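Local structure of glutathione peroxidase (Hypocrea jecorina, 6VPD) at residues S28-K33 / K50-V55; V86-P91 / T117-G122. The protein probably reduces hydroperoxides to alcohols at the expense of reduced thioredoxin, as a thioredoxin peroxidase of the glutathione peroxidase family. All blocks are in the same frame, centred on the assembly; numbering follows the deposited sequence.

Both contacts are largely buried and use neighbouring strands of the same mixed sheet. Contact 1 covers a face of strand 51-58. Contact 2 lines the edge of strand 85-92, the outermost strand on that side within the chain. The two strands run parallel and are probably bonded by Leu53 O to Leu88 N and Val55 O to Phe90 N. Their chemistry follows their place. Contact 1 joins two aromatic rings to valines, with no hydrogen bond between its segments. Contact 2 has two backbone hydrogen bonds, with apolar side chains on either side of them. It also buries more surface, 469 against 188 Å², but Val120 is exposed, while the rings and valines of contact 1 are buried.

Contact 1: S28-K33 / K50-V55; sequences SFFDFK and KVVLVV
Phe29 and Phe30 reach from a short 3-10 turn onto the valines of strand 51-58. The compact part lies at the Phe29 ring. Its CE1 meets Val54 CG2 at 3.6 Å. CE2 lies 4.0 Å from Val52 CG1, and the two side chains cross at about a right angle. The Phe29 CG is anti to the backbone N (chi1 171°), which carries the ring out of the turn toward the strand. Phe30 takes the other branch of Val52: its CE1 stands 4.0 Å from Val52 CG2. Its CZ, at the ring edge, meets the carbonyl of Lys50, 3.5 Å from Lys50 O. The two rings also brace each other, since Phe29 CD2 lies off-centre over one face of Phe30. Around this patch, Phe29 also touches Leu134 and Trp137 of helix 133-141 and Ile160 of strand 157-160.

The outer side of the turn is polar. Asp31 is exposed, and its OD2 accepts a nearly straight bond from Ser28 N, from above the carboxylate plane (3.1 Å, 169°). Ser28 OG takes a weak one from Phe30 N. These bonds tie the turn to itself, not to the strand. The partly exposed Lys50 extends its side chain clear of the turn, and its NZ bonds to Asp83 O.

Replacing Phe29 with an alanine would probably leave Val54 CG2 and Val52 CG1 without their ring partner and open a gap between the turn and the sheet.

Within the thioredoxin fold, this contact sets the turn before strand 33-35 on one face of the sheet. The strand spends its backbone bonds on its neighbours, as Val51 does with Val86 and Val52 with Ile160. The turn is held to it mainly by apolar packing, without a hydrogen bond, plus one ring edge against the Lys50 carbonyl.

Contact 2: V86-P91 / T117-G122; sequences VVLGFP and TFPVMG
Gly89 N donates to Pro119 O at 3.1 Å, and Gly89 O accepts from Met121 N at 2.7 Å. The first bond is nearly straight at hydrogen (168°). Together they form a single parallel-type beta bridge between Gly89 and Val120. It adds the irregular segment 117-122 to strand 85-92, at the edge of the thioredoxin-fold sheet. The other edge of this strand is bonded to strand 51-58.

Apolar groups flank the bridge on both faces of the strand. On one, Val87 CG1 sits over the face of the Phe118 ring, 3.7 Å from the ring centroid, in a CH-pi contact. The Phe118 CG lies between its own backbone N and carbonyl carbon (chi1 48°), which folds the ring back beneath Val87. Helix 64-80 covers this face, with Tyr74 against Val87 and Glu71 against Phe118.

The opposite face carries Leu88, Phe90 and Met121. Met121 CB lies over the Phe90 ring, off-centre, in a second CH-pi contact of 4.1 Å to the centroid. The Met121 chain then bends at chi2 (-71°) and brings CE to 3.6 Å from Leu88 CD2. The same Leu88 branch also meets Pro119 CB, at 3.9 Å. Leu44, Val52 and Ile124 pack around this side.

Pro91 marks the end nearer the predicted active-site Cys61, their side chains about 11 Å apart. There its ring carbon CG rests 4.0 Å from Val120 CG1.

Contact 1: S28-K33 / K50-V55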
ATOM      1  N   SER A  28     -11.106  17.592 -19.420  1.00 45.38           N
ATOM      2  CA  SER A  28     -12.023  16.763 -18.680  1.00 40.00           C
ATOM      3  C   SER A  28     -11.691  15.314 -18.976  1.00 41.57           C
ATOM      4  O   SER A  28     -11.222  14.980 -20.070  1.00 44.08           O
ATOM      5  CB  SER A  28     -13.465  17.033 -19.053  1.00 42.45           C
ATOM      6  OG  SER A  28     -14.025  15.862 -19.623  1.00 44.65           O
ATOM      7  N   PHE A  29     -11.945  14.466 -17.985  1.00 30.80           N
ATOM      8  CA  PHE A  29     -11.702  13.042 -18.133  1.00 33.54           C
ATOM      9  C   PHE A  29     -12.365  12.506 -19.387  1.00 32.01           C
ATOM     10  O   PHE A  29     -11.796  11.672 -20.093  1.00 34.36           O
ATOM     11  CB  PHE A  29     -12.210  12.324 -16.874  1.00 32.57           C
ATOM     12  CG  PHE A  29     -12.224  10.836 -16.967  1.00 30.02           C
ATOM     13  CD1 PHE A  29     -11.079  10.095 -16.701  1.00 36.65           C
ATOM     14  CD2 PHE A  29     -13.392  10.170 -17.263  1.00 29.18           C
ATOM     15  CE1 PHE A  29     -11.097   8.701 -16.753  1.00 31.97           C
ATOM     16  CE2 PHE A  29     -13.416   8.791 -17.324  1.00 34.30           C
ATOM     17  CZ  PHE A  29     -12.266   8.052 -17.060  1.00 33.77           C
ATOM     18  N   PHE A  30     -13.550  13.000 -19.707  1.00 33.59           N
ATOM     19  CA  PHE A  30     -14.235  12.459 -20.877  1.00 41.80           C
ATOM     20  C   PHE A  30     -13.633  12.930 -22.213  1.00 41.08           C
ATOM     21  O   PHE A  30     -14.127  12.508 -23.270  1.00 42.17           O
ATOM     22  CB  PHE A  30     -15.728  12.800 -20.789  1.00 41.54           C
ATOM     23  CG  PHE A  30     -16.363  12.432 -19.453  1.00 39.84           C
ATOM     24  CD1 PHE A  30     -16.616  11.105 -19.120  1.00 37.90           C
ATOM     25  CD2 PHE A  30     -16.710  13.421 -18.537  1.00 37.55           C
ATOM     26  CE1 PHE A  30     -17.203  10.776 -17.896  1.00 35.45           C
ATOM     27  CE2 PHE A  30     -17.293  13.097 -17.318  1.00 34.45           C
ATOM     28  CZ  PHE A  30     -17.541  11.774 -17.003  1.00 34.87           C
ATOM     29  N   ASP A  31     -12.575  13.757 -22.197  1.00 38.43           N
ATOM     30  CA  ASP A  31     -11.819  14.064 -23.409  1.00 40.60           C
ATOM     31  C   ASP A  31     -10.938  12.899 -23.872  1.00 40.66           C
ATOM     32  O   ASP A  31     -10.431  12.930 -25.000  1.00 35.62           O
ATOM     33  CB  ASP A  31     -10.920  15.305 -23.203  1.00 44.89           C
ATOM     34  CG  ASP A  31     -11.716  16.609 -23.004  1.00 54.97           C
ATOM     35  OD1 ASP A  31     -12.927  16.606 -23.304  1.00 59.28           O
ATOM     36  OD2 ASP A  31     -11.136  17.633 -22.553  1.00 45.43           O
ATOM     37  N   PHE A  32     -10.727  11.882 -23.042  1.00 39.85           N
ATOM     38  CA  PHE A  32      -9.670  10.927 -23.337  1.00 34.95           C
ATOM     39  C   PHE A  32     -10.224   9.708 -24.063  1.00 36.40           C
ATOM     40  O   PHE A  32     -11.416   9.405 -23.999  1.00 44.57           O
ATOM     41  CB  PHE A  32      -8.963  10.491 -22.063  1.00 32.92           C
ATOM     42  CG  PHE A  32      -7.975  11.489 -21.534  1.00 34.59           C
ATOM     43  CD1 PHE A  32      -8.375  12.477 -20.653  1.00 30.60           C
ATOM     44  CD2 PHE A  32      -6.626  11.420 -21.901  1.00 33.16           C
ATOM     45  CE1 PHE A  32      -7.457  13.396 -20.169  1.00 33.99           C
ATOM     46  CE2 PHE A  32      -5.708  12.325 -21.414  1.00 25.28           C
ATOM     47  CZ  PHE A  32      -6.122  13.313 -20.546  1.00 30.59           C
ATOM     48  N   LYS A  33      -9.334   9.025 -24.775  1.00 33.95           N
ATOM     49  CA  LYS A  33      -9.603   7.746 -25.415  1.00 38.53           C
ATOM     50  C   LYS A  33      -8.633   6.724 -24.840  1.00 37.51           C
ATOM     51  O   LYS A  33      -7.489   7.058 -24.525  1.00 34.55           O
ATOM     52  CB  LYS A  33      -9.438   7.821 -26.947  1.00 39.12           C
ATOM     53  CG  LYS A  33     -10.342   8.816 -27.647  1.00 36.70           C
ATOM     54  CD  LYS A  33      -9.698  10.207 -27.704  1.00 36.79           C
ATOM     55  CE  LYS A  33     -10.647  11.229 -28.339  1.00 47.01           C
ATOM     56  NZ  LYS A  33      -9.931  12.472 -28.789  1.00 54.93           N
ATOM     57  N   LYS A  50     -21.469  10.872 -16.077  1.00 39.37           N
ATOM     58  CA  LYS A  50     -21.562   9.786 -15.117  1.00 38.10           C
ATOM     59  C   LYS A  50     -20.412   9.877 -14.126  1.00 40.32           C
ATOM     60  O   LYS A  50     -19.439  10.612 -14.324  1.00 37.86           O
ATOM     61  CB  LYS A  50     -21.539   8.420 -15.811  1.00 40.15           C
ATOM     62  CG  LYS A  50     -22.355   8.333 -17.087  1.00 43.89           C
ATOM     63  CD  LYS A  50     -23.841   8.301 -16.797  1.00 53.72           C
ATOM     64  CE  LYS A  50     -24.623   7.762 -17.987  1.00 55.63           C
ATOM     65  NZ  LYS A  50     -24.251   6.355 -18.246  1.00 45.87           N
ATOM     66  N   VAL A  51     -20.531   9.109 -13.046  1.00 40.74           N
ATOM     67  CA  VAL A  51     -19.497   9.022 -12.022  1.00 38.91           C
ATOM     68  C   VAL A  51     -18.663   7.793 -12.336  1.00 34.72           C
ATOM     69  O   VAL A  51     -19.209   6.695 -12.494  1.00 33.78           O
ATOM     70  CB  VAL A  51     -20.115   8.950 -10.612  1.00 38.21           C
ATOM     71  CG1 VAL A  51     -19.047   8.764  -9.544  1.00 34.63           C
ATOM     72  CG2 VAL A  51     -20.930  10.207 -10.337  1.00 33.32           C
ATOM     73  N   VAL A  52     -17.349   7.979 -12.459  1.00 34.15           N
ATOM     74  CA  VAL A  52     -16.424   6.949 -12.920  1.00 34.81           C
ATOM     75  C   VAL A  52     -15.354   6.718 -11.852  1.00 35.20           C
ATOM     76  O   VAL A  52     -14.773   7.674 -11.320  1.00 30.11           O
ATOM     77  CB  VAL A  52     -15.759   7.331 -14.260  1.00 34.08           C
ATOM     78  CG1 VAL A  52     -14.928   6.159 -14.783  1.00 33.88           C
ATOM     79  CG2 VAL A  52     -16.786   7.777 -15.290  1.00 33.21           C
ATOM     80  N   LEU A  53     -15.086   5.452 -11.553  1.00 34.16           N
ATOM     81  CA  LEU A  53     -14.018   5.078 -10.645  1.00 29.10           C
ATOM     82  C   LEU A  53     -12.960   4.350 -11.460  1.00 29.74           C
ATOM     83  O   LEU A  53     -13.236   3.293 -12.035  1.00 32.91           O
ATOM     84  CB  LEU A  53     -14.538   4.211  -9.500  1.00 28.86           C
ATOM     85  CG  LEU A  53     -13.401   3.913  -8.513  1.00 32.69           C
ATOM     86  CD1 LEU A  53     -13.105   5.109  -7.585  1.00 30.55           C
ATOM     87  CD2 LEU A  53     -13.628   2.649  -7.740  1.00 25.14           C
ATOM     88  N   VAL A  54     -11.761   4.925 -11.525  1.00 27.86           N
ATOM     89  CA  VAL A  54     -10.684   4.420 -12.361  1.00 27.38           C
ATOM     90  C   VAL A  54      -9.739   3.691 -11.434  1.00 31.99           C
ATOM     91  O   VAL A  54      -9.366   4.223 -10.385  1.00 33.94           O
ATOM     92  CB  VAL A  54      -9.961   5.560 -13.109  1.00 30.98           C
ATOM     93  CG1 VAL A  54      -8.740   5.036 -13.827  1.00 31.29           C
ATOM     94  CG2 VAL A  54     -10.891   6.265 -14.097  1.00 29.59           C
ATOM     95  N   VAL A  55      -9.398   2.458 -11.779  1.00 33.40           N
ATOM     96  CA  VAL A  55      -8.540   1.645 -10.932  1.00 35.63           C
ATOM     97  C   VAL A  55      -7.578   0.872 -11.836  1.00 35.66           C
ATOM     98  O   VAL A  55      -7.980   0.358 -12.885  1.00 37.10           O
ATOM     99  CB  VAL A  55      -9.373   0.724 -10.017  1.00 32.33           C
ATOM    100  CG1 VAL A  55     -10.115  -0.297 -10.823  1.00 38.72           C
ATOM    101  CG2 VAL A  55      -8.495   0.034  -8.984  1.00 40.53           C
TER

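Contact 2: V86-P91 / T117-G122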
ATOM      1  N   VAL A  86     -19.845   3.827 -13.328  1.00 38.51           N
ATOM      2  CA  VAL A  86     -19.068   2.799 -14.013  1.00 40.77           C
ATOM      3  C   VAL A  86     -17.682   2.693 -13.375  1.00 41.94           C
ATOM      4  O   VAL A  86     -17.088   3.698 -12.967  1.00 39.76           O
ATOM      5  CB  VAL A  86     -18.967   3.087 -15.526  1.00 43.46           C
ATOM      6  CG1 VAL A  86     -18.588   4.519 -15.773  1.00 43.93           C
ATOM      7  CG2 VAL A  86     -17.965   2.167 -16.186  1.00 42.83           C
ATOM      8  N   VAL A  87     -17.182   1.464 -13.273  1.00 40.77           N
ATOM      9  CA  VAL A  87     -15.834   1.171 -12.811  1.00 34.90           C
ATOM     10  C   VAL A  87     -15.009   0.743 -14.020  1.00 39.05           C
ATOM     11  O   VAL A  87     -15.426  -0.140 -14.785  1.00 38.25           O
ATOM     12  CB  VAL A  87     -15.848   0.071 -11.735  1.00 42.54           C
ATOM     13  CG1 VAL A  87     -14.424  -0.343 -11.343  1.00 39.37           C
ATOM     14  CG2 VAL A  87     -16.665   0.523 -10.515  1.00 31.90           C
ATOM     15  N   LEU A  88     -13.857   1.386 -14.210  1.00 37.84           N
ATOM     16  CA  LEU A  88     -12.945   1.064 -15.304  1.00 41.02           C
ATOM     17  C   LEU A  88     -11.662   0.514 -14.699  1.00 36.97           C
ATOM     18  O   LEU A  88     -10.908   1.254 -14.051  1.00 42.00           O
ATOM     19  CB  LEU A  88     -12.667   2.294 -16.177  1.00 33.21           C
ATOM     20  CG  LEU A  88     -13.886   2.902 -16.877  1.00 38.75           C
ATOM     21  CD1 LEU A  88     -13.490   3.986 -17.896  1.00 38.88           C
ATOM     22  CD2 LEU A  88     -14.715   1.827 -17.559  1.00 41.83           C
ATOM     23  N   GLY A  89     -11.413  -0.777 -14.894  1.00 35.97           N
ATOM     24  CA  GLY A  89     -10.149  -1.372 -14.483  1.00 35.99           C
ATOM     25  C   GLY A  89      -9.163  -1.346 -15.639  1.00 36.95           C
ATOM     26  O   GLY A  89      -9.518  -1.643 -16.773  1.00 39.19           O
ATOM     27  N   PHE A  90      -7.923  -0.980 -15.341  1.00 37.45           N
ATOM     28  CA  PHE A  90      -6.861  -0.936 -16.348  1.00 38.67           C
ATOM     29  C   PHE A  90      -5.732  -1.834 -15.880  1.00 40.49           C
ATOM     30  O   PHE A  90      -5.030  -1.483 -14.908  1.00 40.89           O
ATOM     31  CB  PHE A  90      -6.316   0.471 -16.583  1.00 39.85           C
ATOM     32  CG  PHE A  90      -7.287   1.424 -17.196  1.00 37.08           C
ATOM     33  CD1 PHE A  90      -8.271   2.022 -16.422  1.00 38.75           C
ATOM     34  CD2 PHE A  90      -7.184   1.769 -18.533  1.00 39.13           C
ATOM     35  CE1 PHE A  90      -9.169   2.922 -16.990  1.00 39.67           C
ATOM     36  CE2 PHE A  90      -8.073   2.673 -19.115  1.00 36.67           C
ATOM     37  CZ  PHE A  90      -9.065   3.247 -18.347  1.00 37.41           C
ATOM     38  N   PRO A  91      -5.497  -2.960 -16.533  1.00 46.37           N
ATOM     39  CA  PRO A  91      -4.407  -3.845 -16.116  1.00 40.57           C
ATOM     40  C   PRO A  91      -3.056  -3.165 -16.240  1.00 43.57           C
ATOM     41  O   PRO A  91      -2.828  -2.330 -17.121  1.00 44.75           O
ATOM     42  CB  PRO A  91      -4.528  -5.024 -17.080  1.00 45.25           C
ATOM     43  CG  PRO A  91      -5.936  -4.967 -17.572  1.00 46.86           C
ATOM     44  CD  PRO A  91      -6.300  -3.531 -17.621  1.00 45.84           C
ATOM     45  N   THR A 117     -17.531  -7.852 -13.066  1.00 56.93           N
ATOM     46  CA  THR A 117     -18.466  -7.540 -14.142  1.00 61.21           C
ATOM     47  C   THR A 117     -18.263  -6.164 -14.768  1.00 56.61           C
ATOM     48  O   THR A 117     -18.748  -5.945 -15.881  1.00 58.93           O
ATOM     49  CB  THR A 117     -19.917  -7.647 -13.645  1.00 61.12           C
ATOM     50  OG1 THR A 117     -20.045  -6.971 -12.388  1.00 61.40           O
ATOM     51  CG2 THR A 117     -20.316  -9.103 -13.468  1.00 53.95           C
ATOM     52  N   PHE A 118     -17.563  -5.241 -14.097  1.00 53.66           N
ATOM     53  CA  PHE A 118     -17.320  -3.925 -14.668  1.00 45.89           C
ATOM     54  C   PHE A 118     -16.330  -4.028 -15.817  1.00 46.24           C
ATOM     55  O   PHE A 118     -15.559  -4.990 -15.899  1.00 48.62           O
ATOM     56  CB  PHE A 118     -16.795  -2.950 -13.612  1.00 43.89           C
ATOM     57  CG  PHE A 118     -15.669  -3.486 -12.773  1.00 44.40           C
ATOM     58  CD1 PHE A 118     -14.358  -3.413 -13.219  1.00 40.07           C
ATOM     59  CD2 PHE A 118     -15.924  -4.027 -11.512  1.00 46.65           C
ATOM     60  CE1 PHE A 118     -13.313  -3.895 -12.437  1.00 44.36           C
ATOM     61  CE2 PHE A 118     -14.893  -4.510 -10.722  1.00 45.28           C
ATOM     62  CZ  PHE A 118     -13.581  -4.446 -11.185  1.00 48.64           C
ATOM     63  N   PRO A 119     -16.346  -3.057 -16.730  1.00 40.28           N
ATOM     64  CA  PRO A 119     -15.417  -3.103 -17.868  1.00 38.84           C
ATOM     65  C   PRO A 119     -13.964  -3.118 -17.407  1.00 46.53           C
ATOM     66  O   PRO A 119     -13.536  -2.287 -16.599  1.00 45.55           O
ATOM     67  CB  PRO A 119     -15.744  -1.825 -18.655  1.00 38.21           C
ATOM     68  CG  PRO A 119     -17.158  -1.459 -18.229  1.00 44.46           C
ATOM     69  CD  PRO A 119     -17.287  -1.924 -16.807  1.00 42.94           C
ATOM     70  N   VAL A 120     -13.202  -4.070 -17.939  1.00 46.94           N
ATOM     71  CA  VAL A 120     -11.755  -4.118 -17.764  1.00 49.65           C
ATOM     72  C   VAL A 120     -11.107  -3.822 -19.114  1.00 50.17           C
ATOM     73  O   VAL A 120     -11.489  -4.402 -20.137  1.00 49.49           O
ATOM     74  CB  VAL A 120     -11.302  -5.474 -17.198  1.00 44.93           C
ATOM     75  CG1 VAL A 120      -9.835  -5.691 -17.457  1.00 42.85           C
ATOM     76  CG2 VAL A 120     -11.602  -5.532 -15.700  1.00 46.65           C
ATOM     77  N   MET A 121     -10.133  -2.918 -19.115  1.00 46.09           N
ATOM     78  CA  MET A 121      -9.669  -2.282 -20.337  1.00 48.39           C
ATOM     79  C   MET A 121      -8.349  -2.888 -20.811  1.00 49.90           C
ATOM     80  O   MET A 121      -7.781  -3.800 -20.197  1.00 50.03           O
ATOM     81  CB  MET A 121      -9.547  -0.768 -20.114  1.00 44.28           C
ATOM     82  CG  MET A 121     -10.885  -0.094 -19.821  1.00 43.62           C
ATOM     83  SD  MET A 121     -11.919  -0.043 -21.302  1.00 57.66           S
ATOM     84  CE  MET A 121     -13.520   0.416 -20.655  1.00 49.69           C
ATOM     85  N   GLY A 122      -7.866  -2.377 -21.938  1.00 48.08           N
ATOM     86  CA  GLY A 122      -6.567  -2.788 -22.424  1.00 52.57           C
ATOM     87  C   GLY A 122      -5.480  -2.519 -21.407  1.00 48.19           C
ATOM     88  O   GLY A 122      -5.637  -1.711 -20.492  1.00 48.08           O
TER